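Long-range contacts in ECXA (PDB 4L63), which binds a zinc ion and probably acts as a metallopeptidase of the metzincin type: residues A2-N7 / L191-P196; K10-Y15 / R228-G233. All blocks are in the same frame, centred on the assembly; numbering follows the deposited sequence.

Contact 1 of 2, residues A2-N7 / L191-P196; sequences AERTPN and LLNQAP
Asn193 OD1 is gripped by two donors. Thr5 N reaches Asn193 OD1 at 3.3 Å, tilted 16° from the carbonyl plane, and a water donates to Asn193 OD1 at 2.6 Å. The same water also donates to Thr5 O, so it spans from the side chain to the carbonyl of the residue whose N bonds OD1. The other branch of the amide, Asn193 ND2, gives a hydrogen to Glu3 O at 3.0 Å; Glu3 O lies in the amide plane, but ND2 stands above the carbonyl plane of Glu3. Because CG of Asn193 is anti to its own N (chi1 -168°), the amide is carried across to the backbone of 2-7. Asparagine suits the place: one short flat group both donates to Glu3 and accepts from Thr5, much as a parallel strand would meet the two peptide groups flanking Arg4, although neither segment is regular. Thr5 returns a bond, OG1 giving to Gln194 O in the carbonyl plane, at a short 2.5 Å, while its methyl CG2 lies 3.9 Å from Pro196 CA. The N-terminal loop before strand 12-16 is thus fastened to the loop between strand 181-186 and helix 207-215, whose Tyr214 packs on Thr5 and Ala195.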
# COMPACT_ATOMS: atom_id res chain seq x y z
N ALA A 2 -18.19 -5.29 7.34
CA ALA A 2 -17.27 -6.39 7.62
C ALA A 2 -16.13 -5.93 8.51
O ALA A 2 -15.71 -4.78 8.46
CB ALA A 2 -16.73 -6.98 6.32
N GLU A 3 -15.62 -6.85 9.33
CA GLU A 3 -14.50 -6.55 10.21
C GLU A 3 -13.19 -6.52 9.43
O GLU A 3 -13.17 -6.79 8.23
CB GLU A 3 -14.41 -7.57 11.34
CG GLU A 3 -15.26 -7.23 12.54
CD GLU A 3 -14.94 -8.11 13.73
OE1 GLU A 3 -13.82 -8.64 13.78
OE2 GLU A 3 -15.81 -8.27 14.61
N ARG A 4 -12.10 -6.22 10.12
CA ARG A 4 -10.82 -6.14 9.44
C ARG A 4 -10.00 -7.41 9.62
O ARG A 4 -9.52 -7.70 10.71
CB ARG A 4 -10.02 -4.94 9.93
CG ARG A 4 -9.07 -4.41 8.88
CD ARG A 4 -7.78 -3.96 9.51
NE ARG A 4 -6.82 -3.49 8.51
CZ ARG A 4 -6.42 -2.23 8.40
NH1 ARG A 4 -6.91 -1.29 9.21
NH2 ARG A 4 -5.54 -1.91 7.47
N THR A 5 -9.84 -8.15 8.53
CA THR A 5 -9.06 -9.38 8.54
C THR A 5 -7.60 -9.07 8.83
O THR A 5 -7.01 -8.20 8.19
CB THR A 5 -9.18 -10.10 7.20
OG1 THR A 5 -10.57 -10.34 6.92
CG2 THR A 5 -8.44 -11.44 7.22
N PRO A 6 -7.02 -9.76 9.82
CA PRO A 6 -5.60 -9.59 10.16
C PRO A 6 -4.70 -9.90 8.97
O PRO A 6 -5.03 -10.77 8.16
CB PRO A 6 -5.38 -10.60 11.29
CG PRO A 6 -6.73 -10.85 11.86
CD PRO A 6 -7.70 -10.70 10.72
N ASN A 7 -3.57 -9.20 8.85
CA ASN A 7 -2.66 -9.43 7.72
C ASN A 7 -2.26 -10.89 7.58
O ASN A 7 -2.18 -11.41 6.47
CB ASN A 7 -1.41 -8.56 7.88
CG ASN A 7 -1.70 -7.10 7.60
OD1 ASN A 7 -2.73 -6.77 6.99
ND2 ASN A 7 -0.81 -6.21 8.05
N LEU A 191 -3.25 -3.43 2.15
CA LEU A 191 -4.06 -2.20 2.14
C LEU A 191 -5.54 -2.40 1.81
O LEU A 191 -6.36 -1.54 2.12
CB LEU A 191 -3.46 -1.19 1.15
CG LEU A 191 -2.16 -0.54 1.61
CD1 LEU A 191 -1.49 0.22 0.46
CD2 LEU A 191 -2.43 0.41 2.77
N LEU A 192 -5.90 -3.52 1.20
CA LEU A 192 -7.30 -3.74 0.82
C LEU A 192 -7.96 -4.77 1.74
O LEU A 192 -7.50 -5.91 1.82
CB LEU A 192 -7.41 -4.18 -0.64
CG LEU A 192 -6.99 -3.13 -1.69
CD1 LEU A 192 -6.96 -3.72 -3.11
CD2 LEU A 192 -7.90 -1.93 -1.65
N ASN A 193 -9.02 -4.37 2.45
CA ASN A 193 -9.70 -5.32 3.32
C ASN A 193 -10.40 -6.39 2.47
O ASN A 193 -10.77 -6.14 1.32
CB ASN A 193 -10.71 -4.62 4.24
CG ASN A 193 -11.22 -5.55 5.35
OD1 ASN A 193 -10.49 -6.41 5.86
ND2 ASN A 193 -12.49 -5.40 5.71
N GLN A 194 -10.54 -7.58 3.05
CA GLN A 194 -11.01 -8.76 2.33
C GLN A 194 -11.21 -9.91 3.32
O GLN A 194 -10.79 -9.83 4.48
CB GLN A 194 -10.00 -9.18 1.25
CG GLN A 194 -8.57 -9.28 1.76
CD GLN A 194 -7.56 -9.58 0.66
OE1 GLN A 194 -7.44 -10.72 0.20
NE2 GLN A 194 -6.86 -8.55 0.20
N ALA A 195 -11.84 -10.98 2.86
CA ALA A 195 -12.06 -12.16 3.69
C ALA A 195 -10.74 -12.89 3.96
O ALA A 195 -9.78 -12.73 3.21
CB ALA A 195 -13.05 -13.10 3.01
N PRO A 196 -10.69 -13.69 5.04
CA PRO A 196 -9.51 -14.55 5.21
C PRO A 196 -9.28 -15.48 4.02
O PRO A 196 -10.24 -15.87 3.34
CB PRO A 196 -9.83 -15.35 6.48
CG PRO A 196 -11.32 -15.22 6.67
CD PRO A 196 -11.66 -13.85 6.13
O HOH W 1 -7.91 -6.69 5.99

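Contact 2 of 2, residues K10-Y15 / R228-G233; sequences KKVIGY and RNDIEG
With CG beside its backbone N (chi1 -73°) and chi2 near zero, Asn229 extends its amide from the helix so that ND2 faces Lys10 O, while Val12, at chi1 176°, points CG1 to Gly233 and CG2 to the turn of helix holding Asn229 and Asp230. The hydrogen bond from Asn229 ND2 to Lys10 O is 3.0 Å long and almost straight at the hydrogen, with the acceptor in the amide plane. Its second hydrogen goes to Cys189 O, so both N-H groups of this buried amide are used. On the other branch Asn229 OD1 accepts at 3.0 Å from Arg228 NH1, which meets it at the edge of the guanidinium, with Gln194 a further, probable partner; donors and acceptors together fix the flip of the amide. Strand 12-16 pairs antiparallel with 181-186, and its other edge makes backbone bonds with Leu169 and Gly167. Both segments probably belong to a metzincin-like catalytic domain, in which helix 228-239, later in the chain than zinc-binding helix 146-165, is consistent with the C-terminal helix. The axes of 12-15 and 228-233 run 20° from parallel and 8.6 Å apart. Val12 fills the interface with two methyls: CG2 lies 3.7 Å from Asn229 CB and CG1 4.2 Å from Gly233 CA, where the absence of a side chain spares a clash with CG1. CG2 also packs against Asp230 OD1. The buried carboxylate of Asp230 is satisfied by Ser197 OG at OD1 and by Ser227 N and Ile198 N at OD2, bonds that tie the start of helix 228-239 to residues 197-198.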
# COMPACT_ATOMS: atom_id res chain seq x y z
N LYS A 10 -4.46 -12.88 5.45
CA LYS A 10 -4.55 -12.45 4.05
C LYS A 10 -3.27 -12.77 3.29
O LYS A 10 -3.14 -12.42 2.12
CB LYS A 10 -4.81 -10.95 3.94
CG LYS A 10 -5.98 -10.44 4.72
CD LYS A 10 -6.27 -8.98 4.39
CE LYS A 10 -5.18 -8.01 4.90
NZ LYS A 10 -5.63 -6.58 4.64
N LYS A 11 -2.31 -13.38 3.98
CA LYS A 11 -1.00 -13.68 3.41
C LYS A 11 -1.10 -14.93 2.57
O LYS A 11 -1.65 -15.93 3.03
CB LYS A 11 0.05 -13.88 4.52
CG LYS A 11 1.44 -14.19 4.02
CD LYS A 11 2.36 -14.52 5.20
CE LYS A 11 2.77 -13.27 5.95
NZ LYS A 11 3.58 -13.58 7.16
N VAL A 12 -0.56 -14.89 1.36
CA VAL A 12 -0.68 -15.99 0.42
C VAL A 12 0.71 -16.46 0.04
O VAL A 12 1.58 -15.65 -0.30
CB VAL A 12 -1.45 -15.56 -0.85
CG1 VAL A 12 -1.48 -16.70 -1.89
CG2 VAL A 12 -2.86 -15.12 -0.47
N ILE A 13 0.92 -17.77 0.10
CA ILE A 13 2.23 -18.36 -0.12
C ILE A 13 2.19 -19.26 -1.35
O ILE A 13 1.32 -20.12 -1.46
CB ILE A 13 2.69 -19.18 1.09
CG1 ILE A 13 2.65 -18.34 2.37
CG2 ILE A 13 4.08 -19.80 0.84
CD1 ILE A 13 3.51 -17.09 2.32
N GLY A 14 3.12 -19.05 -2.27
CA GLY A 14 3.18 -19.82 -3.50
C GLY A 14 4.35 -20.78 -3.47
O GLY A 14 5.29 -20.59 -2.69
N TYR A 15 4.32 -21.81 -4.29
CA TYR A 15 5.34 -22.84 -4.31
C TYR A 15 6.49 -22.48 -5.22
O TYR A 15 6.30 -22.39 -6.40
CB TYR A 15 4.70 -24.13 -4.81
CG TYR A 15 5.32 -25.41 -4.31
CD1 TYR A 15 4.56 -26.53 -4.11
CD2 TYR A 15 6.65 -25.49 -4.07
CE1 TYR A 15 5.12 -27.69 -3.66
CE2 TYR A 15 7.22 -26.65 -3.62
CZ TYR A 15 6.45 -27.74 -3.42
OH TYR A 15 7.03 -28.89 -2.98
N ARG A 228 -9.65 -12.25 -2.38
CA ARG A 228 -9.01 -11.41 -3.38
C ARG A 228 -7.54 -11.77 -3.53
O ARG A 228 -7.05 -11.96 -4.64
CB ARG A 228 -9.13 -9.92 -3.04
CG ARG A 228 -8.50 -9.03 -4.12
CD ARG A 228 -7.69 -7.91 -3.51
NE ARG A 228 -7.02 -7.09 -4.53
CZ ARG A 228 -5.71 -7.13 -4.76
NH1 ARG A 228 -4.92 -7.94 -4.05
NH2 ARG A 228 -5.18 -6.34 -5.70
N ASN A 229 -6.83 -11.89 -2.41
CA ASN A 229 -5.40 -12.19 -2.49
C ASN A 229 -5.14 -13.61 -2.98
O ASN A 229 -4.14 -13.85 -3.67
CB ASN A 229 -4.73 -11.96 -1.13
CG ASN A 229 -4.58 -10.48 -0.80
OD1 ASN A 229 -5.01 -9.63 -1.58
ND2 ASN A 229 -3.97 -10.17 0.34
N ASP A 230 -6.02 -14.56 -2.64
CA ASP A 230 -5.90 -15.92 -3.17
C ASP A 230 -5.92 -15.91 -4.70
O ASP A 230 -5.12 -16.59 -5.35
CB ASP A 230 -7.05 -16.81 -2.67
CG ASP A 230 -6.91 -17.19 -1.21
OD1 ASP A 230 -5.78 -17.16 -0.67
OD2 ASP A 230 -7.95 -17.53 -0.59
N ILE A 231 -6.83 -15.13 -5.26
CA ILE A 231 -6.98 -15.02 -6.71
C ILE A 231 -5.73 -14.38 -7.33
O ILE A 231 -5.22 -14.87 -8.33
CB ILE A 231 -8.23 -14.19 -7.08
CG1 ILE A 231 -9.50 -14.89 -6.62
CG2 ILE A 231 -8.27 -13.92 -8.57
CD1 ILE A 231 -9.72 -16.28 -7.23
N GLU A 232 -5.25 -13.30 -6.73
CA GLU A 232 -4.02 -12.66 -7.21
C GLU A 232 -2.81 -13.59 -7.07
O GLU A 232 -1.88 -13.54 -7.89
CB GLU A 232 -3.77 -11.36 -6.45
CG GLU A 232 -4.76 -10.26 -6.80
CD GLU A 232 -4.87 -10.04 -8.30
OE1 GLU A 232 -3.83 -9.83 -8.95
OE2 GLU A 232 -6.00 -10.07 -8.82
N GLY A 233 -2.82 -14.44 -6.04
CA GLY A 233 -1.76 -15.41 -5.84
C GLY A 233 -1.67 -16.37 -7.02
O GLY A 233 -0.58 -16.65 -7.52

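How the contacts relate
The two contacts have centres 13 Å apart, and their segments alternate along the sequence. They meet directly: Gln194 NE2 of contact 1 probably donates to Asn229 OD1 of contact 2 at 2.8 Å, and the aliphatic chain of Lys10 reaches from contact 2 onto contact 1, its CG 3.6 Å from Thr5 CG2 and its CD 3.5 Å from Gln194 CG. Lys10 NZ bonds to Arg190 O, just ahead of 191-196. Contact 2 is near the zinc site without being part of it, the side chain of Asp230 lying about 11 Å from the zinc ion and about 8 Å from that of the zinc ligand His160. In contact 1, the Pro196 side chain is about 11 Å from that of His160.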